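Local coordinates for putative epoxide hydrolase protein (Klebsiella pneumoniae subsp. pneumoniae, PDB 5BOV) that probably hydrolyses an ester or epoxide substrate, as an enzyme of the alpha/beta-hydrolase fold, at residues Gly6-Ile11 against Gly22-Gly27; Asp18-Tyr23 against Thr71-Ser76; Tyr42-Tyr47 against Val61-Leu66; Asn82-Ala87 against Ala228-Tyr233; Thr115-Ala120 against Gly135-Ser140. All coordinates share one frame; numbering follows the deposited sequence. Where two conformers were deposited one is given.

Near the N terminus, contact 1 closes a short loop, laying the 3-10 turn before strand 12-16 against strand 19-26. Contact 2 starts on that same strand, sharing Gly22 and Tyr23 with contact 1, and joins it to the far end of strand 59-74. Within the long loop so formed sits contact 3, where the loop after strand 32-37 folds back on strand 59-74. Contact 4 then spans 140 intervening residues, bringing the start of helix 85-98 to helix 231-238; inside its span, contact 5 ties helix 111-122 to the loop after strand 127-133. Pro85 touches Ile118 between contacts 4 and 5, and the salt bridge from Asp18 to Lys229 joins contact 2 to contact 4.

Contact 1: residues Gly6-Ile11 against Gly22-Gly27; sequences GAFDKI and GYVDIG
The Phe8 ring carries Val24 CG2 squarely over one face: the methyl stands 4.0 Å from the ring centroid and only 11° off the ring normal, a clean CH-pi contact. At the edge, near the ring plane, comes Ile26 CD1, a looser neighbour at 4.5 Å from Phe8 CD1. The two branches of Val24 divide the work. CG1 reaches Phe8 CD1 at 3.8 Å, while CG2, besides sitting over the ring, packs 3.4 Å from Phe8 O and 3.8 Å from Ile11 CD1. With CG of Phe8 swung opposite its own backbone N (chi1 -166°), the ring drops beside the strand, and its side chain crosses that of Val24 at about a right angle. In the fold, this is a 3-10 turn, residues 7-9, lying across strand 19-26 of the central alpha/beta-hydrolase sheet, and Ala51 of helix 50-56 packs against both Phe8 and Ile26. Farther along the strand, Ala7 CB meets Ile26 CG2 at 4.0 Å. The backbones are joined by a water: it donates to Lys10 O at 2.6 Å and accepts from Asp25 N at 3.0 Å, so the strand N-H is satisfied although the turn itself does not reach it. The charged ends turn elsewhere, Lys10 NZ to Asp4, and the Asp25 carboxylate to Arg29 and Arg60 in salt bridges.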
# COMPACT_ATOMS: atom_id res chain seq x y z
N GLY A 6 21.88 -7.28 -9.00
CA GLY A 6 21.78 -6.58 -7.74
C GLY A 6 20.90 -5.35 -7.83
O GLY A 6 20.94 -4.50 -6.92
N ALA A 7 20.17 -5.15 -8.93
CA ALA A 7 19.64 -3.77 -9.13
C ALA A 7 18.61 -3.37 -8.12
O ALA A 7 18.46 -2.17 -7.79
CB ALA A 7 19.00 -3.62 -10.54
N PHE A 8 17.82 -4.36 -7.72
CA PHE A 8 16.71 -4.06 -6.79
C PHE A 8 17.25 -3.78 -5.42
O PHE A 8 16.53 -3.19 -4.61
CB PHE A 8 15.75 -5.25 -6.72
CG PHE A 8 14.44 -4.91 -6.07
CD1 PHE A 8 13.42 -4.28 -6.79
CD2 PHE A 8 14.25 -5.18 -4.72
CE1 PHE A 8 12.24 -3.92 -6.19
CE2 PHE A 8 13.07 -4.80 -4.15
CZ PHE A 8 12.09 -4.17 -4.87
N ASP A 9 18.51 -4.10 -5.13
CA ASP A 9 19.11 -3.73 -3.88
C ASP A 9 19.83 -2.36 -3.84
O ASP A 9 20.40 -2.02 -2.79
CB ASP A 9 20.01 -4.84 -3.38
CG ASP A 9 19.23 -6.08 -2.96
OD1 ASP A 9 18.03 -5.97 -2.60
OD2 ASP A 9 19.86 -7.18 -3.08
N LYS A 10 19.75 -1.56 -4.90
CA LYS A 10 20.32 -0.23 -4.90
C LYS A 10 19.18 0.71 -4.52
O LYS A 10 18.29 0.91 -5.29
CB LYS A 10 20.94 0.10 -6.26
CG LYS A 10 22.18 -0.74 -6.50
CD LYS A 10 22.71 -0.54 -7.92
CE LYS A 10 24.09 -1.16 -8.03
NZ LYS A 10 23.95 -2.62 -8.29
N ILE A 11 19.21 1.17 -3.29
CA ILE A 11 18.18 2.04 -2.75
C ILE A 11 18.57 3.49 -2.94
O ILE A 11 19.65 3.90 -2.57
CB ILE A 11 17.95 1.80 -1.27
CG1 ILE A 11 17.67 0.30 -1.04
CG2 ILE A 11 16.78 2.62 -0.79
CD1 ILE A 11 16.55 -0.27 -1.88
N GLY A 22 13.03 6.67 0.59
CA GLY A 22 13.85 5.59 0.05
C GLY A 22 13.10 4.77 -1.00
O GLY A 22 11.97 4.41 -0.80
N TYR A 23 13.73 4.54 -2.17
CA TYR A 23 13.05 3.89 -3.30
C TYR A 23 13.98 3.17 -4.22
O TYR A 23 15.12 3.57 -4.41
CB TYR A 23 12.15 4.87 -4.06
CG TYR A 23 12.94 5.96 -4.77
CD1 TYR A 23 13.51 7.02 -4.06
CD2 TYR A 23 13.11 5.91 -6.11
CE1 TYR A 23 14.31 7.96 -4.70
CE2 TYR A 23 13.89 6.88 -6.80
CZ TYR A 23 14.46 7.89 -6.10
OH TYR A 23 15.23 8.82 -6.71
N VAL A 24 13.50 2.12 -4.87
CA VAL A 24 14.13 1.52 -6.03
C VAL A 24 13.62 2.21 -7.29
O VAL A 24 12.49 2.63 -7.37
CB VAL A 24 13.74 0.05 -6.10
CG1 VAL A 24 14.25 -0.62 -7.34
CG2 VAL A 24 14.21 -0.67 -4.88
N ASP A 25 14.55 2.40 -8.22
CA ASP A 25 14.23 3.01 -9.53
C ASP A 25 15.01 2.24 -10.59
O ASP A 25 16.21 2.42 -10.71
CB ASP A 25 14.64 4.50 -9.49
CG ASP A 25 14.32 5.25 -10.76
OD1 ASP A 25 13.84 4.66 -11.74
OD2 ASP A 25 14.55 6.49 -10.72
N ILE A 26 14.31 1.37 -11.30
CA ILE A 26 14.94 0.48 -12.25
C ILE A 26 14.21 0.52 -13.58
O ILE A 26 13.09 1.07 -13.74
CB ILE A 26 15.03 -0.94 -11.78
CG1 ILE A 26 13.64 -1.51 -11.44
CG2 ILE A 26 16.03 -1.00 -10.63
CD1 ILE A 26 13.72 -2.97 -11.06
N GLY A 27 14.88 0.02 -14.62
CA GLY A 27 14.32 0.06 -15.94
C GLY A 27 14.76 1.25 -16.76
O GLY A 27 15.43 2.16 -16.28
O HOH W 1 17.40 1.68 -7.65

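Contact 2: residues Asp18-Tyr23 against Thr71-Ser76; sequences DLNIGY and TTRFLS
Leu19 touches the neighbouring strand already at CB, 3.6 Å from Arg73 O, and swings its tip over Phe74. Beyond CG the branches part: CD1 touches Thr72 CG2, while CD2 settles over the centre of the Phe74 ring, 3.8 Å from the centroid and 13° off the normal, as a CH-pi contact. The chi1 of -57°, with CG opposite the carbonyl carbon, lays the leucine alongside Phe74, pointing the same way. Next door, Asn20 and Arg73 exchange two backbone hydrogen bonds, Asn20 N to Arg73 O at 2.8 Å and Arg73 N to Asn20 O at 2.9 Å. Their side chains point to the same face of the sheet, and Asn20 OD1 turns to Gln13. Leu75 N donates almost straight to Asp18 O at 3.0 Å, and a water donating to that oxygen also accepts from Ser76 N. At the other end Thr72 OG1 takes the N-H of Gly22 at 2.9 Å and bonds to Tyr65 O as well. Asn20-Arg73 is a hydrogen-bonded antiparallel pair and Leu19-Phe74 a non-hydrogen-bonded one; an antiparallel second strand in an otherwise mainly parallel sheet, here 19-26 beside 59-74, is characteristic of the alpha/beta-hydrolase fold.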
# COMPACT_ATOMS: atom_id res chain seq x y z
N ASP A 18 7.44 16.20 3.16
CA ASP A 18 7.96 16.10 4.52
C ASP A 18 8.94 14.96 4.74
O ASP A 18 9.44 14.78 5.88
CB ASP A 18 6.77 15.91 5.48
CG ASP A 18 5.90 17.16 5.60
OD1 ASP A 18 6.36 18.27 5.32
OD2 ASP A 18 4.76 17.01 6.14
N LEU A 19 9.24 14.20 3.68
CA LEU A 19 10.09 13.02 3.80
C LEU A 19 11.36 13.07 2.99
O LEU A 19 11.46 13.81 2.02
CB LEU A 19 9.25 11.84 3.26
CG LEU A 19 7.91 11.59 3.92
CD1 LEU A 19 7.21 10.42 3.22
CD2 LEU A 19 8.06 11.27 5.42
N ASN A 20 12.29 12.23 3.40
CA ASN A 20 13.33 11.74 2.49
C ASN A 20 12.91 10.28 2.19
O ASN A 20 12.93 9.46 3.08
CB ASN A 20 14.70 11.87 3.15
CG ASN A 20 15.78 11.00 2.54
OD1 ASN A 20 15.70 10.45 1.45
ND2 ASN A 20 16.81 10.78 3.36
N ILE A 21 12.49 10.05 0.96
CA ILE A 21 11.92 8.81 0.59
C ILE A 21 13.00 7.91 0.07
O ILE A 21 13.78 8.30 -0.83
CB ILE A 21 10.81 9.01 -0.48
CG1 ILE A 21 9.61 9.68 0.17
CG2 ILE A 21 10.35 7.63 -1.04
CD1 ILE A 21 8.46 10.04 -0.77
N GLY A 22 13.03 6.67 0.59
CA GLY A 22 13.85 5.59 0.05
C GLY A 22 13.10 4.77 -1.00
O GLY A 22 11.97 4.41 -0.80
N TYR A 23 13.73 4.54 -2.17
CA TYR A 23 13.05 3.89 -3.30
C TYR A 23 13.98 3.17 -4.22
O TYR A 23 15.12 3.57 -4.41
CB TYR A 23 12.15 4.87 -4.06
CG TYR A 23 12.94 5.96 -4.77
CD1 TYR A 23 13.51 7.02 -4.06
CD2 TYR A 23 13.11 5.91 -6.11
CE1 TYR A 23 14.31 7.96 -4.70
CE2 TYR A 23 13.89 6.88 -6.80
CZ TYR A 23 14.46 7.89 -6.10
OH TYR A 23 15.23 8.82 -6.71
N THR A 71 14.18 2.86 4.64
CA THR A 71 14.99 4.07 4.68
C THR A 71 14.19 5.35 4.37
O THR A 71 14.79 6.44 4.13
CB THR A 71 16.16 3.94 3.68
OG1 THR A 71 15.64 3.81 2.36
CG2 THR A 71 17.06 2.82 4.05
N THR A 72 12.85 5.29 4.35
CA THR A 72 12.09 6.47 4.28
C THR A 72 12.09 7.14 5.66
O THR A 72 11.78 6.48 6.64
CB THR A 72 10.68 6.22 3.79
OG1 THR A 72 10.79 5.97 2.36
CG2 THR A 72 9.76 7.44 4.02
N ARG A 73 12.36 8.45 5.72
CA ARG A 73 12.46 9.13 7.03
C ARG A 73 11.78 10.49 6.95
O ARG A 73 11.62 11.05 5.86
CB ARG A 73 13.95 9.26 7.50
CG ARG A 73 14.81 10.07 6.59
CD ARG A 73 16.26 10.15 7.09
NE ARG A 73 17.11 11.08 6.32
CZ ARG A 73 16.93 12.41 6.16
NH1 ARG A 73 15.95 13.09 6.74
NH2 ARG A 73 17.80 13.07 5.40
N PHE A 74 11.34 10.97 8.09
CA PHE A 74 10.85 12.36 8.16
C PHE A 74 12.07 13.30 8.17
O PHE A 74 13.03 13.10 8.89
CB PHE A 74 10.00 12.56 9.41
CG PHE A 74 8.64 11.94 9.29
CD1 PHE A 74 8.44 10.60 9.58
CD2 PHE A 74 7.55 12.69 8.86
CE1 PHE A 74 7.18 10.04 9.46
CE2 PHE A 74 6.27 12.10 8.72
CZ PHE A 74 6.10 10.78 8.96
N LEU A 75 11.94 14.41 7.46
CA LEU A 75 12.99 15.43 7.41
C LEU A 75 13.15 16.14 8.74
O LEU A 75 14.27 16.55 9.09
CB LEU A 75 12.67 16.42 6.31
CG LEU A 75 12.62 15.82 4.91
CD1 LEU A 75 11.97 16.78 3.96
CD2 LEU A 75 14.01 15.42 4.41
N SER A 76 12.05 16.30 9.48
CA SER A 76 12.04 17.08 10.75
C SER A 76 11.47 16.24 11.86
O SER A 76 10.38 15.63 11.72
CB SER A 76 11.23 18.35 10.54
OG SER A 76 10.94 18.97 11.78
O HOH W 2 9.45 16.47 8.06

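Contact 3: residues Tyr42-Tyr47 against Val61-Leu66; sequences YDIQSY and VIVPYL
Ile44 lies against Tyr65 and Val63 with nearly all of its side chain. CG2 stands over one face of the Tyr65 ring, displaced toward the rim, 4.0 Å from the centroid as a CH-pi contact, and the same methyl sits 3.5 Å from Pro64 O. CD1 reaches the far end of the ring, 3.6 Å from Tyr65 CZ, while CB packs on Val63 CG1 at 3.8 Å. That reach follows from chi1 of 64°, which tucks CG1 between the backbone N and the carbonyl carbon and sends the long branch slantwise over the ring toward its hydroxyl end. Val63 CG1 touches both Ile44, which opens the 3-10 turn 44-46, and Tyr47 CD2, just after it. At the edge of the Tyr65 ring, in its plane, come Asp43 OD2 and a water. That water accepts from Tyr65 OH at 2.6 Å and donates to both Asp43 OD2, also at 2.6 Å, and Gln45 OE1, fixing the phenol relative to the turn. In the alpha/beta-hydrolase fold this loop follows strand 32-37 and leads into helix 50-56, and here it packs over the neighbouring strand 59-74. Behind the first shell, Asp43 OD1 accepts from Gln45 N at 2.9 Å, from above the carboxylate plane, in an Asx turn; Thr200 OG1 bonds to the same oxygen. Backbone bonds from Ser46 N to Asp43 O and from Tyr47 N to Ile44 O close the turn. Farther out, Tyr47 OH is hydrogen-bonded to Leu37 O, and its side chain touches Phe109, beside a probable nucleophile elbow.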
# COMPACT_ATOMS: atom_id res chain seq x y z
N TYR A 42 4.38 -5.03 5.41
CA TYR A 42 5.23 -5.54 4.32
C TYR A 42 6.17 -4.45 3.89
O TYR A 42 6.22 -3.36 4.51
CB TYR A 42 4.38 -6.05 3.17
CG TYR A 42 3.33 -7.07 3.63
CD1 TYR A 42 3.63 -8.40 3.61
CD2 TYR A 42 2.05 -6.70 3.97
CE1 TYR A 42 2.69 -9.37 4.00
CE2 TYR A 42 1.11 -7.62 4.33
CZ TYR A 42 1.42 -8.95 4.34
OH TYR A 42 0.45 -9.84 4.71
N ASP A 43 6.94 -4.67 2.83
CA ASP A 43 7.79 -3.58 2.33
C ASP A 43 8.08 -3.73 0.84
O ASP A 43 7.38 -4.50 0.17
CB ASP A 43 9.09 -3.42 3.15
CG ASP A 43 10.14 -4.44 2.80
OD1 ASP A 43 9.83 -5.45 2.14
OD2 ASP A 43 11.26 -4.25 3.34
N ILE A 44 9.07 -3.01 0.33
CA ILE A 44 9.40 -3.03 -1.09
C ILE A 44 9.72 -4.44 -1.62
O ILE A 44 9.64 -4.72 -2.82
CB ILE A 44 10.57 -2.08 -1.44
CG1 ILE A 44 11.86 -2.48 -0.75
CG2 ILE A 44 10.14 -0.64 -1.09
CD1 ILE A 44 13.05 -1.73 -1.26
N GLN A 45 10.14 -5.38 -0.73
CA GLN A 45 10.43 -6.72 -1.20
C GLN A 45 9.23 -7.43 -1.80
O GLN A 45 9.35 -8.43 -2.52
CB GLN A 45 11.06 -7.58 -0.09
CG GLN A 45 12.35 -7.03 0.51
CD GLN A 45 13.41 -6.60 -0.51
OE1 GLN A 45 14.09 -5.54 -0.27
NE2 GLN A 45 13.62 -7.32 -1.50
N SER A 46 8.03 -6.92 -1.52
CA SER A 46 6.82 -7.42 -2.14
C SER A 46 6.92 -7.34 -3.71
O SER A 46 6.27 -8.14 -4.37
CB SER A 46 5.63 -6.57 -1.73
OG SER A 46 5.35 -6.66 -0.34
N TYR A 47 7.79 -6.45 -4.20
CA TYR A 47 7.98 -6.23 -5.61
C TYR A 47 9.35 -6.57 -6.08
O TYR A 47 9.69 -6.26 -7.22
CB TYR A 47 7.64 -4.78 -5.92
CG TYR A 47 6.21 -4.41 -5.51
CD1 TYR A 47 5.13 -4.89 -6.24
CD2 TYR A 47 5.96 -3.61 -4.40
CE1 TYR A 47 3.84 -4.54 -5.94
CE2 TYR A 47 4.65 -3.27 -4.03
CZ TYR A 47 3.59 -3.74 -4.78
OH TYR A 47 2.30 -3.39 -4.50
N VAL A 61 10.39 1.44 -13.37
CA VAL A 61 9.67 1.02 -12.14
C VAL A 61 10.24 1.69 -10.88
O VAL A 61 11.45 1.64 -10.59
CB VAL A 61 9.76 -0.50 -11.99
CG1 VAL A 61 8.82 -0.97 -10.90
CG2 VAL A 61 9.40 -1.16 -13.31
N ILE A 62 9.35 2.34 -10.15
CA ILE A 62 9.66 3.01 -8.88
C ILE A 62 9.00 2.25 -7.76
O ILE A 62 7.77 1.99 -7.80
CB ILE A 62 9.08 4.45 -8.88
CG1 ILE A 62 9.54 5.28 -10.09
CG2 ILE A 62 9.39 5.14 -7.56
CD1 ILE A 62 10.97 5.49 -10.09
N VAL A 63 9.80 1.87 -6.75
CA VAL A 63 9.24 1.11 -5.61
C VAL A 63 9.68 1.76 -4.28
O VAL A 63 10.82 1.54 -3.84
CB VAL A 63 9.66 -0.37 -5.62
CG1 VAL A 63 8.83 -1.16 -4.64
CG2 VAL A 63 9.55 -0.98 -7.01
N PRO A 64 8.83 2.63 -3.69
CA PRO A 64 9.21 3.33 -2.51
C PRO A 64 8.83 2.68 -1.23
O PRO A 64 7.79 2.01 -1.16
CB PRO A 64 8.44 4.65 -2.65
CG PRO A 64 7.15 4.24 -3.32
CD PRO A 64 7.53 3.12 -4.23
N TYR A 65 9.63 2.90 -0.20
CA TYR A 65 9.18 2.61 1.17
C TYR A 65 8.17 3.68 1.56
O TYR A 65 8.42 4.90 1.43
CB TYR A 65 10.31 2.64 2.17
CG TYR A 65 11.33 1.55 2.11
CD1 TYR A 65 11.00 0.25 2.49
CD2 TYR A 65 12.64 1.80 1.69
CE1 TYR A 65 11.97 -0.75 2.56
CE2 TYR A 65 13.60 0.79 1.67
CZ TYR A 65 13.27 -0.48 2.13
OH TYR A 65 14.20 -1.48 2.13
N LEU A 66 7.01 3.28 2.06
CA LEU A 66 6.07 4.22 2.64
C LEU A 66 6.65 4.87 3.96
O LEU A 66 7.56 4.34 4.55
CB LEU A 66 4.75 3.54 2.95
CG LEU A 66 3.98 2.95 1.73
CD1 LEU A 66 2.71 2.32 2.28
CD2 LEU A 66 3.66 4.00 0.71
O HOH W 3 13.66 -4.07 2.27

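Contact 4: residues Asn82-Ala87 against Ala228-Tyr233; sequences NGQPSA and AKYAGY
Two helix beginnings meet here, that of helix 85-98, which packs on the alpha/beta-hydrolase sheet, and that of helix 231-238, with Tyr230 set between them. Ala87 lies over one face of the Tyr230 ring, its CA 3.9 Å from the centroid in a CH-pi contact and its CB 3.6 Å from CE2. Lys229 CG covers the opposite face, and Gln84 OE1 approaches the ring edge. Nearer the backbone, Tyr230 CB rests 3.4 Å from Ser86 OG and 3.5 Å from Gln84 NE2, while Ser86 CB packs on Tyr233 CB at 3.6 Å. Asn82 and Gln84 hold each other. Asn82 ND2 donates at 2.7 Å, nearly straight at 174°, to a lone pair of Gln84 OE1 in the carbonyl plane, and Asn82 OD1 accepts from Gln84 N in an Asx turn just before the helix. Glu234 takes hydrogen bonds from Ser86 OG and Gln84 NE2, and a water bonds to Tyr230 OH at 2.8 Å. The polar groups are thus held by one another, by Glu227 through backbone N and carboxylate, and by Glu234, which fixes the amide rotations; carbon packs the ring faces, with polar atoms at its edge and hydroxyl.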
# COMPACT_ATOMS: atom_id res chain seq x y z
N ASN A 82 2.25 10.70 11.27
CA ASN A 82 0.82 10.61 10.96
C ASN A 82 0.59 9.55 9.90
O ASN A 82 1.12 9.66 8.78
CB ASN A 82 0.37 12.01 10.51
CG ASN A 82 -1.10 12.07 10.08
OD1 ASN A 82 -1.89 11.15 10.29
ND2 ASN A 82 -1.44 13.18 9.48
N GLY A 83 -0.24 8.55 10.26
CA GLY A 83 -0.68 7.50 9.33
C GLY A 83 -2.04 7.68 8.68
O GLY A 83 -2.57 6.72 8.07
N GLN A 84 -2.57 8.90 8.61
CA GLN A 84 -3.90 9.03 7.97
C GLN A 84 -3.78 8.83 6.45
O GLN A 84 -2.69 9.07 5.85
CB GLN A 84 -4.49 10.41 8.23
CG GLN A 84 -3.90 11.57 7.49
CD GLN A 84 -4.56 12.88 7.89
OE1 GLN A 84 -4.01 13.68 8.70
NE2 GLN A 84 -5.75 13.13 7.33
N PRO A 85 -4.84 8.41 5.80
CA PRO A 85 -4.70 7.93 4.43
C PRO A 85 -4.19 8.96 3.45
O PRO A 85 -3.31 8.65 2.59
CB PRO A 85 -6.11 7.44 4.06
CG PRO A 85 -6.73 7.05 5.38
CD PRO A 85 -6.18 8.09 6.33
N SER A 86 -4.70 10.19 3.49
CA SER A 86 -4.32 11.13 2.48
C SER A 86 -2.86 11.60 2.62
O SER A 86 -2.27 12.12 1.66
CB SER A 86 -5.26 12.33 2.40
OG SER A 86 -5.26 13.04 3.66
N ALA A 87 -2.26 11.43 3.80
CA ALA A 87 -0.86 11.81 4.00
C ALA A 87 0.04 10.95 3.13
O ALA A 87 0.97 11.46 2.49
CB ALA A 87 -0.48 11.73 5.47
N ALA A 228 -4.43 19.39 9.93
CA ALA A 228 -5.20 20.37 9.23
C ALA A 228 -4.91 20.45 7.74
O ALA A 228 -5.83 20.60 6.91
CB ALA A 228 -5.01 21.74 9.90
N LYS A 229 -3.65 20.29 7.37
CA LYS A 229 -3.32 20.36 5.96
C LYS A 229 -3.83 19.20 5.07
O LYS A 229 -3.78 19.29 3.85
CB LYS A 229 -1.79 20.51 5.75
CG LYS A 229 -0.94 19.34 6.17
CD LYS A 229 0.52 19.73 6.00
CE LYS A 229 1.43 18.58 6.17
NZ LYS A 229 2.85 19.10 6.14
N TYR A 230 -4.31 18.12 5.73
CA TYR A 230 -4.90 17.02 5.00
C TYR A 230 -6.42 16.98 5.11
O TYR A 230 -7.05 16.10 4.52
CB TYR A 230 -4.29 15.72 5.49
CG TYR A 230 -2.78 15.66 5.28
CD1 TYR A 230 -2.24 15.85 4.04
CD2 TYR A 230 -1.93 15.33 6.32
CE1 TYR A 230 -0.82 15.75 3.83
CE2 TYR A 230 -0.54 15.25 6.13
CZ TYR A 230 -0.01 15.49 4.88
OH TYR A 230 1.37 15.42 4.67
N ALA A 231 -7.01 17.96 5.83
CA ALA A 231 -8.44 17.84 6.13
C ALA A 231 -9.27 17.99 4.87
O ALA A 231 -10.34 17.34 4.73
CB ALA A 231 -8.82 18.89 7.22
N GLY A 232 -8.84 18.83 3.95
CA GLY A 232 -9.54 19.01 2.67
C GLY A 232 -9.59 17.70 1.86
O GLY A 232 -10.66 17.31 1.31
N TYR A 233 -8.45 17.02 1.81
CA TYR A 233 -8.45 15.74 1.11
C TYR A 233 -9.38 14.77 1.79
O TYR A 233 -10.08 14.05 1.10
CB TYR A 233 -7.04 15.17 1.13
CG TYR A 233 -5.98 16.06 0.51
CD1 TYR A 233 -6.23 16.85 -0.58
CD2 TYR A 233 -4.66 15.97 0.99
CE1 TYR A 233 -5.19 17.65 -1.17
CE2 TYR A 233 -3.63 16.74 0.40
CZ TYR A 233 -3.90 17.55 -0.65
OH TYR A 233 -2.87 18.27 -1.24
O HOH W 4 2.74 14.31 2.53

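Contact 5: residues Thr115-Ala120 against Gly135-Ser140; sequences TADIVA and GYLISS
Asp117 OD2 accepts the backbone N-H of Leu137 at 2.9 Å, the N-H...O angle being 163° and the donor arriving nearly along the C-O axis. The other carboxylate oxygen, OD1, is paired with Ser132 OG. This ties helix 111-122, the helix that follows the probable nucleophile elbow of the alpha/beta-hydrolase fold, to the loop leaving strand 127-133. Chi1 of -69° places the carboxylate opposite the carbonyl carbon of Asp117 and directs it from the helix side toward the loop. There OD2 also passes 3.4 Å from Gly135 O, two acceptors that do not bond; Ser132 OG is within hydrogen-bonding reach of both Asp117 OD1 and Gly135 O, with one proton to serve them. The Leu137 N-H would probably stabilise negative charge on OD2 of this buried acid. Leu137 adds a further contact, its CB lying 3.7 Å from Asp117 OD2. The remaining contacts are mostly van der Waals. Ile138 points at the helix and lays its long branch across it: CG1 is 3.9 Å from Asp117 CB, and CD1 comes 3.8 Å from Asp117 O. Leu237 of helix 231-238 touches both Ile118 and Ile138, extending this packing beyond the two segments. Past the contact, Ser140 caps the next helix, 141-144, through OG to Ile143 N. Between the two isoleucines the side chains slant across one another, Ile118 CG1 meeting Ile138 CG1 at 3.8 Å.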
# COMPACT_ATOMS: atom_id res chain seq x y z
N THR A 115 -3.57 3.90 -0.91
CA THR A 115 -2.84 5.05 -1.28
C THR A 115 -2.95 5.31 -2.82
O THR A 115 -3.25 6.42 -3.24
CB THR A 115 -1.33 4.90 -0.91
OG1 THR A 115 -1.22 4.75 0.52
CG2 THR A 115 -0.56 6.05 -1.32
N ALA A 116 -2.80 4.25 -3.62
CA ALA A 116 -2.96 4.41 -5.06
C ALA A 116 -4.38 4.80 -5.45
O ALA A 116 -4.56 5.62 -6.35
CB ALA A 116 -2.62 3.08 -5.76
N ASP A 117 -5.39 4.23 -4.77
CA ASP A 117 -6.76 4.54 -4.95
C ASP A 117 -6.95 6.09 -4.74
O ASP A 117 -7.65 6.74 -5.54
CB ASP A 117 -7.68 3.83 -4.02
CG ASP A 117 -7.79 2.34 -4.28
OD1 ASP A 117 -7.24 1.82 -5.28
OD2 ASP A 117 -8.33 1.70 -3.36
N ILE A 118 -6.41 6.62 -3.64
CA ILE A 118 -6.55 8.01 -3.33
C ILE A 118 -5.88 8.88 -4.41
O ILE A 118 -6.50 9.90 -4.82
CB ILE A 118 -6.01 8.34 -1.93
CG1 ILE A 118 -6.87 7.69 -0.90
CG2 ILE A 118 -5.95 9.89 -1.70
CD1 ILE A 118 -6.25 7.66 0.49
N VAL A 119 -4.68 8.55 -4.84
CA VAL A 119 -4.04 9.32 -5.89
C VAL A 119 -4.91 9.34 -7.13
O VAL A 119 -5.13 10.40 -7.75
CB VAL A 119 -2.62 8.85 -6.21
CG1 VAL A 119 -2.00 9.70 -7.24
CG2 VAL A 119 -1.80 8.93 -4.95
N ALA A 120 -5.47 8.18 -7.51
CA ALA A 120 -6.29 8.11 -8.66
C ALA A 120 -7.58 8.89 -8.53
O ALA A 120 -8.08 9.44 -9.51
CB ALA A 120 -6.57 6.63 -8.99
N GLY A 135 -9.77 -4.16 -4.36
CA GLY A 135 -10.80 -3.27 -4.82
C GLY A 135 -10.64 -1.84 -4.33
O GLY A 135 -9.61 -1.23 -4.47
N TYR A 136 -11.76 -1.28 -3.90
CA TYR A 136 -11.83 0.14 -3.57
C TYR A 136 -11.63 0.21 -2.06
O TYR A 136 -12.51 -0.18 -1.26
CB TYR A 136 -13.21 0.71 -3.93
CG TYR A 136 -13.37 2.21 -3.70
CD1 TYR A 136 -13.01 3.13 -4.69
CD2 TYR A 136 -13.94 2.68 -2.54
CE1 TYR A 136 -13.19 4.49 -4.51
CE2 TYR A 136 -14.15 4.05 -2.35
CZ TYR A 136 -13.79 4.94 -3.34
OH TYR A 136 -13.98 6.29 -3.10
N LEU A 137 -10.51 0.77 -1.63
CA LEU A 137 -10.11 0.77 -0.22
C LEU A 137 -10.13 2.15 0.43
O LEU A 137 -9.71 2.25 1.56
CB LEU A 137 -8.75 0.15 -0.06
CG LEU A 137 -8.66 -1.32 -0.42
CD1 LEU A 137 -7.38 -1.94 0.03
CD2 LEU A 137 -9.83 -2.08 0.13
N ILE A 138 -10.72 3.15 -0.22
CA ILE A 138 -10.92 4.43 0.36
C ILE A 138 -12.10 4.30 1.36
O ILE A 138 -13.18 3.80 0.98
CB ILE A 138 -11.26 5.46 -0.71
CG1 ILE A 138 -10.03 5.73 -1.58
CG2 ILE A 138 -11.71 6.80 -0.07
CD1 ILE A 138 -10.29 6.52 -2.82
N SER A 139 -11.94 4.88 2.54
CA SER A 139 -13.06 4.94 3.45
C SER A 139 -12.93 6.22 4.27
O SER A 139 -12.28 7.20 3.86
CB SER A 139 -13.03 3.71 4.35
OG SER A 139 -14.26 3.57 5.06
N SER A 140 -13.64 6.29 5.40
CA SER A 140 -13.71 7.51 6.14
C SER A 140 -13.75 7.17 7.63
O SER A 140 -14.02 6.02 7.97
CB SER A 140 -14.98 8.30 5.82
OG SER A 140 -16.16 7.65 6.29